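Local coordinates for protein RNA-directed RNA polymerase (PDB 3ZED) that probably copies the viral RNA genome from ribonucleoside triphosphates, occurring both as free polymerase and covalently linked to the genomic RNA, at residues B[126-131]-B[145-150]; B[615-620]-B[629-634]; B[733-738]-B[769-774]. One frame throughout, in Å; residues are numbered along the deposited sequence.

Contact 1. Residues B[126-131]-B[145-150]; sequences TLLKQL and ETLRQV
L131 and L147 mark the tightest backbone approach, with CA atoms 6.2 Å apart, where segments 126-131 and 145-150 run nearly antiparallel at 157° with their axes 10.2 Å apart. One turn along, the nearest CA atoms are those of L128 and V150, 7.0 Å apart. The packing is purely aliphatic, and a single methyl, CD1 of L147, serves two partners: it lies 3.6 Å from L128 CD1 and 3.8 Å from L131 CB. L147 gets there because its CG stands anti to the backbone N (chi1 -180°), which swings the branch across to the other helix although the CB itself leaves the backbone obliquely. L128 is turned in the same sense, and the two leucines meet at about a right angle, methyl against methyl. The whole makes an antiparallel helical hairpin, helix 125-137 followed after a short loop by helix 143-156, within the family's palm range. At the other pair, L131 sends CD1 into the fork of V150, 3.7 Å from CG1 and 3.8 Å from CG2, so both valine methyls rest on one leucine methyl; these side chains also cross roughly perpendicularly. Around this core I31 and P32 cover L128, while I584 of helix 580-588 packs on V150. T146 OG1 is hydrogen-bonded to T142 O one turn back and to N624 ND2, the latter tying helix 143-156 to the chain just before helix 625-645.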
ATOM      1  N   THR B 126      -3.288  31.265 -10.172  1.00 49.20           N
ATOM      2  CA  THR B 126      -2.384  32.321  -9.691  1.00 49.42           C
ATOM      3  C   THR B 126      -0.968  31.963 -10.160  1.00 49.25           C
ATOM      4  O   THR B 126      -0.306  32.815 -10.741  1.00 49.24           O
ATOM      5  CB  THR B 126      -2.511  32.529  -8.170  1.00 62.99           C
ATOM      6  OG1 THR B 126      -3.893  32.699  -7.855  1.00 66.88           O
ATOM      7  CG2 THR B 126      -1.757  33.760  -7.685  1.00 64.81           C
ATOM      8  N   LEU B 127      -0.549  30.688  -9.992  1.00 43.65           N
ATOM      9  CA  LEU B 127       0.766  30.208 -10.430  1.00 41.84           C
ATOM     10  C   LEU B 127       0.902  30.318 -11.961  1.00 47.67           C
ATOM     11  O   LEU B 127       1.949  30.768 -12.439  1.00 49.50           O
ATOM     12  CB  LEU B 127       1.046  28.768  -9.931  1.00 39.98           C
ATOM     13  CG  LEU B 127       2.378  28.113 -10.338  1.00 42.70           C
ATOM     14  CD1 LEU B 127       3.587  28.879  -9.796  1.00 42.36           C
ATOM     15  CD2 LEU B 127       2.425  26.681  -9.897  1.00 42.71           C
ATOM     16  N   LEU B 128      -0.147  29.987 -12.720  1.00 44.52           N
ATOM     17  CA  LEU B 128      -0.122  30.081 -14.189  1.00 43.91           C
ATOM     18  C   LEU B 128       0.125  31.528 -14.640  1.00 47.30           C
ATOM     19  O   LEU B 128       0.881  31.746 -15.604  1.00 45.12           O
ATOM     20  CB  LEU B 128      -1.443  29.533 -14.819  1.00 44.43           C
ATOM     21  CG  LEU B 128      -1.600  29.670 -16.350  1.00 48.42           C
ATOM     22  CD1 LEU B 128      -0.471  28.953 -17.087  1.00 47.15           C
ATOM     23  CD2 LEU B 128      -2.929  29.119 -16.814  1.00 51.23           C
ATOM     24  N   LYS B 129      -0.535  32.506 -13.964  1.00 45.63           N
ATOM     25  CA  LYS B 129      -0.347  33.938 -14.240  1.00 47.27           C
ATOM     26  C   LYS B 129       1.110  34.335 -13.965  1.00 49.34           C
ATOM     27  O   LYS B 129       1.747  34.969 -14.808  1.00 49.87           O
ATOM     28  CB  LYS B 129      -1.315  34.801 -13.407  1.00 52.47           C
ATOM     29  CG  LYS B 129      -2.758  34.782 -13.905  1.00 61.59           C
ATOM     30  CD  LYS B 129      -3.744  35.179 -12.815  1.00 70.18           C
ATOM     31  CE  LYS B 129      -5.159  35.194 -13.335  1.00 87.45           C
ATOM     32  NZ  LYS B 129      -6.152  35.104 -12.236  1.00 96.97           N
ATOM     33  N   GLN B 130       1.652  33.897 -12.824  1.00 45.48           N
ATOM     34  CA  GLN B 130       3.026  34.178 -12.403  1.00 44.72           C
ATOM     35  C   GLN B 130       4.053  33.577 -13.380  1.00 45.73           C
ATOM     36  O   GLN B 130       4.981  34.271 -13.789  1.00 45.40           O
ATOM     37  CB  GLN B 130       3.266  33.671 -10.977  1.00 45.16           C
ATOM     38  CG  GLN B 130       2.486  34.444  -9.911  1.00 57.02           C
ATOM     39  CD  GLN B 130       2.834  35.911  -9.848  1.00 65.63           C
ATOM     40  OE1 GLN B 130       3.991  36.314  -9.952  1.00 55.34           O
ATOM     41  NE2 GLN B 130       1.832  36.745  -9.677  1.00 68.07           N
ATOM     42  N   LEU B 131       3.841  32.326 -13.812  1.00 41.33           N
ATOM     43  CA  LEU B 131       4.709  31.661 -14.788  1.00 39.97           C
ATOM     44  C   LEU B 131       4.764  32.458 -16.085  1.00 45.97           C
ATOM     45  O   LEU B 131       5.859  32.653 -16.632  1.00 46.09           O
ATOM     46  CB  LEU B 131       4.227  30.227 -15.067  1.00 38.82           C
ATOM     47  CG  LEU B 131       4.378  29.203 -13.945  1.00 42.54           C
ATOM     48  CD1 LEU B 131       3.534  27.994 -14.236  1.00 41.71           C
ATOM     49  CD2 LEU B 131       5.857  28.786 -13.728  1.00 42.70           C
ATOM     50  N   GLU B 145       8.491  25.588 -22.488  1.00 42.56           N
ATOM     51  CA  GLU B 145       7.991  24.229 -22.312  1.00 42.48           C
ATOM     52  C   GLU B 145       7.357  24.050 -20.930  1.00 44.05           C
ATOM     53  O   GLU B 145       6.372  23.335 -20.834  1.00 45.59           O
ATOM     54  CB  GLU B 145       9.104  23.198 -22.536  1.00 44.40           C
ATOM     55  CG  GLU B 145       8.615  21.771 -22.760  1.00 60.06           C
ATOM     56  CD  GLU B 145       7.606  21.509 -23.874  1.00 92.68           C
ATOM     57  OE1 GLU B 145       7.636  22.207 -24.918  1.00 96.10           O
ATOM     58  OE2 GLU B 145       6.795  20.570 -23.703  1.00 71.89           O
ATOM     59  N   THR B 146       7.882  24.717 -19.883  1.00 36.36           N
ATOM     60  CA  THR B 146       7.314  24.615 -18.539  1.00 34.84           C
ATOM     61  C   THR B 146       5.939  25.293 -18.512  1.00 39.56           C
ATOM     62  O   THR B 146       4.990  24.717 -17.988  1.00 39.25           O
ATOM     63  CB  THR B 146       8.269  25.221 -17.489  1.00 39.39           C
ATOM     64  OG1 THR B 146       9.510  24.516 -17.514  1.00 35.04           O
ATOM     65  CG2 THR B 146       7.689  25.192 -16.083  1.00 37.75           C
ATOM     66  N   LEU B 147       5.833  26.512 -19.071  1.00 36.58           N
ATOM     67  CA  LEU B 147       4.561  27.227 -19.133  1.00 36.82           C
ATOM     68  C   LEU B 147       3.504  26.404 -19.896  1.00 38.93           C
ATOM     69  O   LEU B 147       2.391  26.221 -19.392  1.00 37.49           O
ATOM     70  CB  LEU B 147       4.727  28.627 -19.786  1.00 37.52           C
ATOM     71  CG  LEU B 147       3.425  29.475 -19.898  1.00 42.58           C
ATOM     72  CD1 LEU B 147       2.787  29.704 -18.531  1.00 42.39           C
ATOM     73  CD2 LEU B 147       3.679  30.829 -20.630  1.00 43.63           C
ATOM     74  N   ARG B 148       3.853  25.913 -21.097  1.00 37.20           N
ATOM     75  CA  ARG B 148       2.919  25.133 -21.917  1.00 39.02           C
ATOM     76  C   ARG B 148       2.430  23.886 -21.175  1.00 42.87           C
ATOM     77  O   ARG B 148       1.223  23.608 -21.165  1.00 43.01           O
ATOM     78  CB  ARG B 148       3.574  24.743 -23.243  1.00 42.34           C
ATOM     79  CG  ARG B 148       3.595  25.891 -24.226  1.00 59.74           C
ATOM     80  CD  ARG B 148       4.135  25.482 -25.579  1.00 72.73           C
ATOM     81  NE  ARG B 148       4.861  26.581 -26.207  1.00 79.81           N
ATOM     82  CZ  ARG B 148       6.181  26.614 -26.363  1.00 95.75           C
ATOM     83  NH1 ARG B 148       6.932  25.590 -25.964  1.00 73.01           N
ATOM     84  NH2 ARG B 148       6.762  27.664 -26.935  1.00 91.88           N
ATOM     85  N   GLN B 149       3.357  23.190 -20.484  1.00 38.56           N
ATOM     86  CA  GLN B 149       3.031  21.969 -19.742  1.00 37.23           C
ATOM     87  C   GLN B 149       2.064  22.239 -18.596  1.00 40.24           C
ATOM     88  O   GLN B 149       1.078  21.503 -18.460  1.00 40.11           O
ATOM     89  CB  GLN B 149       4.296  21.281 -19.252  1.00 36.59           C
ATOM     90  CG  GLN B 149       4.993  20.542 -20.388  1.00 38.07           C
ATOM     91  CD  GLN B 149       6.359  20.028 -20.017  1.00 62.18           C
ATOM     92  OE1 GLN B 149       6.914  20.333 -18.948  1.00 59.71           O
ATOM     93  NE2 GLN B 149       6.950  19.267 -20.925  1.00 53.33           N
ATOM     94  N   VAL B 150       2.310  23.309 -17.810  1.00 36.83           N
ATOM     95  CA  VAL B 150       1.433  23.682 -16.701  1.00 36.07           C
ATOM     96  C   VAL B 150       0.033  24.078 -17.251  1.00 38.58           C
ATOM     97  O   VAL B 150      -0.975  23.604 -16.721  1.00 37.09           O
ATOM     98  CB  VAL B 150       2.034  24.791 -15.817  1.00 39.80           C
ATOM     99  CG1 VAL B 150       1.020  25.269 -14.773  1.00 39.82           C
ATOM    100  CG2 VAL B 150       3.301  24.302 -15.125  1.00 39.25           C
TER

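Contact 2. Residues B[615-620]-B[629-634]; sequences AIRLVG and TAAKHM
R617 NH2, resting against the aliphatic chain of K632, is held by two oxygens: it forms a salt bridge with E628 OE2 and a weak hydrogen bond with Y540 OH. Its neighbour NH1 pairs with E614 OE1, so the two carboxylates largely set the rotation of the guanidinium group, with the hydroxyl adding its weak bond. The setting is a helical hairpin of the family's thumb range, helix 604-621 leading through a short connection of three residues into helix 625-645. Here the two segments run broadly antiparallel, 141° between their directions, with the axes 9.9 Å apart. The closest CA atoms belong to R617 and A631, where the small alanine lets the arginine stem come in: A631 CB touches R617 CG at 3.6 Å and CD at 3.9 Å. I616 contributes more loosely through CG2 on the same alanine methyl, while the rest of its chain leads off toward L583 and S586 of helix 580-588. Beyond CD the arginine bends at chi3 (72°), which brings its flat end over K632. The lysine chain is extended, and its methylenes pass one face of the guanidinium rather than its edge. Its ammonium continues past, where NZ makes a weak hydrogen bond with D546 O, and stays 5.0 Å from R617 NH2; the flanking carboxylates of E614 and E628 probably ease this proximity of like charges. K632 CB sits 3.6 Å above the guanidinium plane, over its centre, with CG next to NH2.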
ATOM      1  N   ALA B 615       6.973  23.176  -0.816  1.00 38.52           N
ATOM      2  CA  ALA B 615       7.061  21.739  -1.087  1.00 36.27           C
ATOM      3  C   ALA B 615       7.269  21.461  -2.568  1.00 38.24           C
ATOM      4  O   ALA B 615       8.123  20.640  -2.892  1.00 37.31           O
ATOM      5  CB  ALA B 615       5.834  21.009  -0.575  1.00 37.03           C
ATOM      6  N   ILE B 616       6.571  22.183  -3.468  1.00 35.53           N
ATOM      7  CA  ILE B 616       6.752  22.006  -4.914  1.00 35.59           C
ATOM      8  C   ILE B 616       8.236  22.364  -5.308  1.00 38.21           C
ATOM      9  O   ILE B 616       8.837  21.679  -6.146  1.00 35.10           O
ATOM     10  CB  ILE B 616       5.676  22.720  -5.786  1.00 39.17           C
ATOM     11  CG1 ILE B 616       5.574  22.085  -7.183  1.00 40.32           C
ATOM     12  CG2 ILE B 616       5.865  24.231  -5.894  1.00 40.74           C
ATOM     13  CD1 ILE B 616       4.796  20.730  -7.258  1.00 45.92           C
ATOM     14  N   ARG B 617       8.829  23.361  -4.633  1.00 35.90           N
ATOM     15  CA  ARG B 617      10.227  23.740  -4.851  1.00 36.07           C
ATOM     16  C   ARG B 617      11.162  22.633  -4.337  1.00 38.28           C
ATOM     17  O   ARG B 617      12.026  22.191  -5.086  1.00 37.35           O
ATOM     18  CB  ARG B 617      10.545  25.072  -4.161  1.00 36.93           C
ATOM     19  CG  ARG B 617       9.829  26.275  -4.759  1.00 39.94           C
ATOM     20  CD  ARG B 617       9.972  27.505  -3.869  1.00 33.87           C
ATOM     21  NE  ARG B 617      11.332  28.032  -3.934  1.00 39.23           N
ATOM     22  CZ  ARG B 617      11.859  28.885  -3.063  1.00 51.59           C
ATOM     23  NH1 ARG B 617      11.154  29.303  -2.020  1.00 37.92           N
ATOM     24  NH2 ARG B 617      13.096  29.319  -3.220  1.00 39.52           N
ATOM     25  N   LEU B 618      10.939  22.152  -3.097  1.00 36.65           N
ATOM     26  CA  LEU B 618      11.735  21.121  -2.425  1.00 38.04           C
ATOM     27  C   LEU B 618      11.855  19.813  -3.189  1.00 37.96           C
ATOM     28  O   LEU B 618      12.942  19.228  -3.240  1.00 36.83           O
ATOM     29  CB  LEU B 618      11.117  20.775  -1.066  1.00 39.95           C
ATOM     30  CG  LEU B 618      11.453  21.606   0.128  1.00 48.48           C
ATOM     31  CD1 LEU B 618      10.503  21.282   1.248  1.00 51.38           C
ATOM     32  CD2 LEU B 618      12.841  21.325   0.591  1.00 49.02           C
ATOM     33  N   VAL B 619      10.735  19.313  -3.699  1.00 33.34           N
ATOM     34  CA  VAL B 619      10.698  18.014  -4.362  1.00 32.51           C
ATOM     35  C   VAL B 619      11.323  18.039  -5.753  1.00 37.51           C
ATOM     36  O   VAL B 619      11.581  16.969  -6.289  1.00 40.79           O
ATOM     37  CB  VAL B 619       9.272  17.404  -4.390  1.00 34.29           C
ATOM     38  CG1 VAL B 619       8.826  17.084  -2.970  1.00 33.57           C
ATOM     39  CG2 VAL B 619       8.272  18.314  -5.118  1.00 33.20           C
ATOM     40  N   GLY B 620      11.591  19.212  -6.307  1.00 33.02           N
ATOM     41  CA  GLY B 620      12.239  19.276  -7.615  1.00 32.74           C
ATOM     42  C   GLY B 620      12.038  20.518  -8.446  1.00 36.77           C
ATOM     43  O   GLY B 620      12.679  20.668  -9.491  1.00 36.63           O
ATOM     44  N   THR B 629      11.372  30.403 -10.105  1.00 37.63           N
ATOM     45  CA  THR B 629      11.244  31.862 -10.034  1.00 39.32           C
ATOM     46  C   THR B 629       9.812  32.245  -9.615  1.00 45.75           C
ATOM     47  O   THR B 629       9.661  33.040  -8.679  1.00 46.29           O
ATOM     48  CB  THR B 629      11.645  32.529 -11.362  1.00 47.63           C
ATOM     49  OG1 THR B 629      12.853  31.929 -11.847  1.00 45.45           O
ATOM     50  CG2 THR B 629      11.845  34.030 -11.220  1.00 46.35           C
ATOM     51  N   ALA B 630       8.772  31.626 -10.266  1.00 41.41           N
ATOM     52  CA  ALA B 630       7.357  31.862  -9.963  1.00 41.53           C
ATOM     53  C   ALA B 630       6.966  31.359  -8.556  1.00 46.35           C
ATOM     54  O   ALA B 630       6.339  32.123  -7.822  1.00 46.11           O
ATOM     55  CB  ALA B 630       6.473  31.218 -11.006  1.00 41.47           C
ATOM     56  N   ALA B 631       7.339  30.101  -8.175  1.00 42.15           N
ATOM     57  CA  ALA B 631       7.015  29.539  -6.853  1.00 41.44           C
ATOM     58  C   ALA B 631       7.709  30.310  -5.710  1.00 46.00           C
ATOM     59  O   ALA B 631       7.063  30.540  -4.686  1.00 44.97           O
ATOM     60  CB  ALA B 631       7.370  28.060  -6.778  1.00 40.25           C
ATOM     61  N   LYS B 632       9.001  30.703  -5.878  1.00 43.48           N
ATOM     62  CA  LYS B 632       9.740  31.483  -4.865  1.00 44.58           C
ATOM     63  C   LYS B 632       8.990  32.793  -4.608  1.00 50.48           C
ATOM     64  O   LYS B 632       8.742  33.144  -3.454  1.00 50.36           O
ATOM     65  CB  LYS B 632      11.201  31.762  -5.296  1.00 45.63           C
ATOM     66  CG  LYS B 632      12.029  32.556  -4.282  1.00 46.13           C
ATOM     67  CD  LYS B 632      13.451  32.833  -4.785  1.00 53.87           C
ATOM     68  CE  LYS B 632      14.379  33.240  -3.653  1.00 82.16           C
ATOM     69  NZ  LYS B 632      15.820  33.377  -4.062  1.00 94.17           N
ATOM     70  N   HIS B 633       8.589  33.475  -5.697  1.00 48.80           N
ATOM     71  CA  HIS B 633       7.827  34.718  -5.642  1.00 50.67           C
ATOM     72  C   HIS B 633       6.521  34.520  -4.868  1.00 55.67           C
ATOM     73  O   HIS B 633       6.217  35.295  -3.969  1.00 55.72           O
ATOM     74  CB  HIS B 633       7.532  35.245  -7.054  1.00 51.99           C
ATOM     75  CG  HIS B 633       6.692  36.484  -7.042  1.00 57.03           C
ATOM     76  ND1 HIS B 633       5.320  36.424  -7.199  1.00 59.44           N
ATOM     77  CD2 HIS B 633       7.046  37.769  -6.808  1.00 59.76           C
ATOM     78  CE1 HIS B 633       4.896  37.680  -7.117  1.00 60.07           C
ATOM     79  NE2 HIS B 633       5.895  38.516  -6.869  1.00 60.60           N
ATOM     80  N   MET B 634       5.776  33.459  -5.196  1.00 53.09           N
ATOM     81  CA  MET B 634       4.518  33.105  -4.543  1.00 53.59           C
ATOM     82  C   MET B 634       4.730  32.817  -3.059  1.00 57.47           C
ATOM     83  O   MET B 634       3.944  33.276  -2.238  1.00 57.29           O
ATOM     84  CB  MET B 634       3.874  31.901  -5.232  1.00 55.28           C
ATOM     85  CG  MET B 634       3.237  32.245  -6.552  1.00 60.86           C
ATOM     86  SD  MET B 634       1.557  32.873  -6.346  1.00 68.21           S
ATOM     87  CE  MET B 634       1.842  34.608  -6.293  1.00 66.76           C
TER

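Contact 3. Residues B[733-738]-B[769-774]; sequences TKLRVS and QLLMKA
L735 and M772 cross at about a right angle, the leucine laying CD2 on the methionine stem 3.8 Å from CG. L735 CG is also near, 4.1 Å from the same M772 CG, so it is the branched end of the leucine, not its CB, that makes the contact. K734 meets the other end of M772, again roughly at right angles: its CB lies 3.7 Å from CE, and its CD is 4.0 Å from the same methyl. The methionine's shape allows both. Its chain runs out straight to SD, and the turn at chi3 (81°) then brings CE to the lysine methylenes, still within 4.2 Å of L735 CG. M772 stands at the second position of a type I beta turn, L771 to A774, at the C-terminal end region of helix 757-771, and the partner is the linker between helices 724-732 and 740-752, in the C-terminal region of the polymerase. L771 adds a looser touch, its CD1 4.2 Å from L735 CD2, so L735 CD2 has neighbours on both L771 and M772. The lysine's charged end takes no part in this packing: NZ forms a salt bridge with D730 OD2 on helix 724-732. Immediately after L735, the backbone of R736 is hydrogen-bonded to L777; R736 NH1 is hydrogen-bonded to N776 O, and NH2 forms a salt bridge with E284 OE2.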
ATOM      1  N   THR B 733      -3.321 -25.240   4.004  1.00 59.76           N
ATOM      2  CA  THR B 733      -3.788 -24.567   2.778  1.00 58.73           C
ATOM      3  C   THR B 733      -4.511 -25.526   1.838  1.00 63.92           C
ATOM      4  O   THR B 733      -5.197 -25.062   0.931  1.00 64.54           O
ATOM      5  CB  THR B 733      -2.627 -23.854   2.028  1.00 60.01           C
ATOM      6  OG1 THR B 733      -1.777 -24.814   1.397  1.00 56.40           O
ATOM      7  CG2 THR B 733      -1.822 -22.923   2.924  1.00 55.36           C
ATOM      8  N   LYS B 734      -4.372 -26.842   2.060  1.00 61.59           N
ATOM      9  CA  LYS B 734      -4.931 -27.898   1.218  1.00 61.87           C
ATOM     10  C   LYS B 734      -6.119 -28.636   1.850  1.00 65.84           C
ATOM     11  O   LYS B 734      -6.949 -29.162   1.111  1.00 65.43           O
ATOM     12  CB  LYS B 734      -3.837 -28.925   0.866  1.00 64.79           C
ATOM     13  CG  LYS B 734      -2.704 -28.348   0.007  1.00 72.78           C
ATOM     14  CD  LYS B 734      -1.382 -29.028   0.320  1.00 75.56           C
ATOM     15  CE  LYS B 734      -0.266 -28.551  -0.563  1.00 71.43           C
ATOM     16  NZ  LYS B 734       1.018 -29.203  -0.204  1.00 69.73           N
ATOM     17  N   LEU B 735      -6.212 -28.699   3.186  1.00 62.71           N
ATOM     18  CA  LEU B 735      -7.287 -29.448   3.858  1.00 63.53           C
ATOM     19  C   LEU B 735      -8.574 -28.636   4.055  1.00 67.37           C
ATOM     20  O   LEU B 735      -8.510 -27.446   4.352  1.00 66.16           O
ATOM     21  CB  LEU B 735      -6.793 -29.954   5.208  1.00 64.36           C
ATOM     22  CG  LEU B 735      -5.791 -31.109   5.180  1.00 69.74           C
ATOM     23  CD1 LEU B 735      -4.884 -31.066   6.405  1.00 69.51           C
ATOM     24  CD2 LEU B 735      -6.504 -32.457   5.099  1.00 73.49           C
ATOM     25  N   ARG B 736      -9.743 -29.299   3.938  1.00 65.13           N
ATOM     26  CA  ARG B 736     -11.063 -28.667   4.097  1.00 64.51           C
ATOM     27  C   ARG B 736     -11.334 -28.266   5.568  1.00 69.16           C
ATOM     28  O   ARG B 736     -10.686 -28.778   6.491  1.00 68.40           O
ATOM     29  CB  ARG B 736     -12.198 -29.559   3.540  1.00 64.02           C
ATOM     30  CG  ARG B 736     -12.372 -30.893   4.250  1.00 72.88           C
ATOM     31  CD  ARG B 736     -13.348 -31.804   3.541  1.00 82.69           C
ATOM     32  NE  ARG B 736     -14.740 -31.370   3.659  1.00 97.96           N
ATOM     33  CZ  ARG B 736     -15.750 -31.899   2.973  1.00120.06           C
ATOM     34  NH1 ARG B 736     -15.533 -32.888   2.113  1.00110.40           N
ATOM     35  NH2 ARG B 736     -16.984 -31.444   3.142  1.00111.02           N
ATOM     36  N   VAL B 737     -12.310 -27.347   5.758  1.00 66.71           N
ATOM     37  CA  VAL B 737     -12.698 -26.722   7.032  1.00 66.77           C
ATOM     38  C   VAL B 737     -13.236 -27.747   8.075  1.00 70.63           C
ATOM     39  O   VAL B 737     -13.043 -27.519   9.270  1.00 70.02           O
ATOM     40  CB  VAL B 737     -13.667 -25.531   6.745  1.00 70.28           C
ATOM     41  CG1 VAL B 737     -14.614 -25.234   7.889  1.00 71.36           C
ATOM     42  CG2 VAL B 737     -12.877 -24.277   6.378  1.00 67.99           C
ATOM     43  N   SER B 738     -13.830 -28.884   7.641  1.00 67.21           N
ATOM     44  CA  SER B 738     -14.341 -29.918   8.561  1.00 68.27           C
ATOM     45  C   SER B 738     -13.208 -30.596   9.383  1.00 71.04           C
ATOM     46  O   SER B 738     -13.480 -31.096  10.468  1.00 72.24           O
ATOM     47  CB  SER B 738     -15.134 -30.980   7.804  1.00 70.84           C
ATOM     48  OG  SER B 738     -14.317 -31.618   6.838  1.00 72.76           O
ATOM     49  N   GLN B 769      -0.143 -36.115   6.850  1.00 83.96           N
ATOM     50  CA  GLN B 769       0.236 -36.331   5.449  1.00 85.21           C
ATOM     51  C   GLN B 769      -0.431 -37.601   4.905  1.00 93.71           C
ATOM     52  O   GLN B 769      -0.862 -37.608   3.748  1.00 92.87           O
ATOM     53  CB  GLN B 769       1.766 -36.423   5.314  1.00 87.35           C
ATOM     54  CG  GLN B 769       2.294 -36.200   3.900  1.00104.35           C
ATOM     55  CD  GLN B 769       2.222 -34.752   3.478  1.00133.35           C
ATOM     56  OE1 GLN B 769       3.008 -33.900   3.923  1.00131.38           O
ATOM     57  NE2 GLN B 769       1.279 -34.443   2.599  1.00126.10           N
ATOM     58  N   LEU B 770      -0.547 -38.652   5.755  1.00 93.76           N
ATOM     59  CA  LEU B 770      -1.173 -39.928   5.405  1.00 96.77           C
ATOM     60  C   LEU B 770      -2.673 -39.787   5.170  1.00102.42           C
ATOM     61  O   LEU B 770      -3.164 -40.321   4.176  1.00103.29           O
ATOM     62  CB  LEU B 770      -0.937 -41.009   6.476  1.00 99.68           C
ATOM     63  CG  LEU B 770       0.486 -41.522   6.684  1.00105.81           C
ATOM     64  CD1 LEU B 770       0.555 -42.382   7.918  1.00108.17           C
ATOM     65  CD2 LEU B 770       0.982 -42.311   5.479  1.00109.89           C
ATOM     66  N   LEU B 771      -3.408 -39.081   6.066  1.00 98.86           N
ATOM     67  CA  LEU B 771      -4.863 -38.903   5.917  1.00 98.65           C
ATOM     68  C   LEU B 771      -5.214 -38.006   4.710  1.00 98.39           C
ATOM     69  O   LEU B 771      -6.365 -38.021   4.265  1.00 98.16           O
ATOM     70  CB  LEU B 771      -5.563 -38.399   7.202  1.00 99.01           C
ATOM     71  CG  LEU B 771      -5.036 -37.153   7.913  1.00102.62           C
ATOM     72  CD1 LEU B 771      -5.772 -35.895   7.458  1.00100.50           C
ATOM     73  CD2 LEU B 771      -5.160 -37.315   9.429  1.00107.75           C
ATOM     74  N   MET B 772      -4.213 -37.295   4.140  1.00 91.44           N
ATOM     75  CA  MET B 772      -4.382 -36.432   2.969  1.00 88.19           C
ATOM     76  C   MET B 772      -4.486 -37.242   1.656  1.00 93.63           C
ATOM     77  O   MET B 772      -4.763 -36.653   0.615  1.00 91.62           O
ATOM     78  CB  MET B 772      -3.257 -35.400   2.894  1.00 88.32           C
ATOM     79  CG  MET B 772      -3.438 -34.267   3.893  1.00 89.78           C
ATOM     80  SD  MET B 772      -2.154 -32.999   3.831  1.00 90.96           S
ATOM     81  CE  MET B 772      -2.725 -32.047   2.491  1.00 85.44           C
ATOM     82  N   LYS B 773      -4.326 -38.596   1.717  1.00 93.81           N
ATOM     83  CA  LYS B 773      -4.500 -39.514   0.580  1.00 94.89           C
ATOM     84  C   LYS B 773      -6.007 -39.666   0.280  1.00 99.42           C
ATOM     85  O   LYS B 773      -6.380 -40.158  -0.793  1.00100.67           O
ATOM     86  CB  LYS B 773      -3.844 -40.876   0.845  1.00 99.84           C
ATOM     87  N   ALA B 774      -6.868 -39.222   1.233  1.00 93.88           N
ATOM     88  CA  ALA B 774      -8.322 -39.150   1.077  1.00 92.97           C
ATOM     89  C   ALA B 774      -8.642 -37.817   0.367  1.00 93.26           C
ATOM     90  O   ALA B 774      -8.524 -36.741   0.968  1.00 89.80           O
ATOM     91  CB  ALA B 774      -9.014 -39.246   2.435  1.00 94.27           C
TER

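Contacts 1 and 2 are neighbours, their centres 12 Å apart. Each lies within its own hairpin, one in the palm range and one in the thumb range, and the hairpins meet through helices 125-137 and 625-645. There L131 CD2 reaches A630 CB at 3.7 Å, and M634 touches T126 and Q130. The A631 face of helix 625-645 meanwhile serves contact 2. Contact 3 belongs to the C-terminal region, across the centre of the chain, about 65 Å from contact 1 and 62 Å from contact 2 between centres; its nearest atoms are about 42 Å from those of contact 2. All three lie away from the potassium sites and the predicted GTP-binding residues.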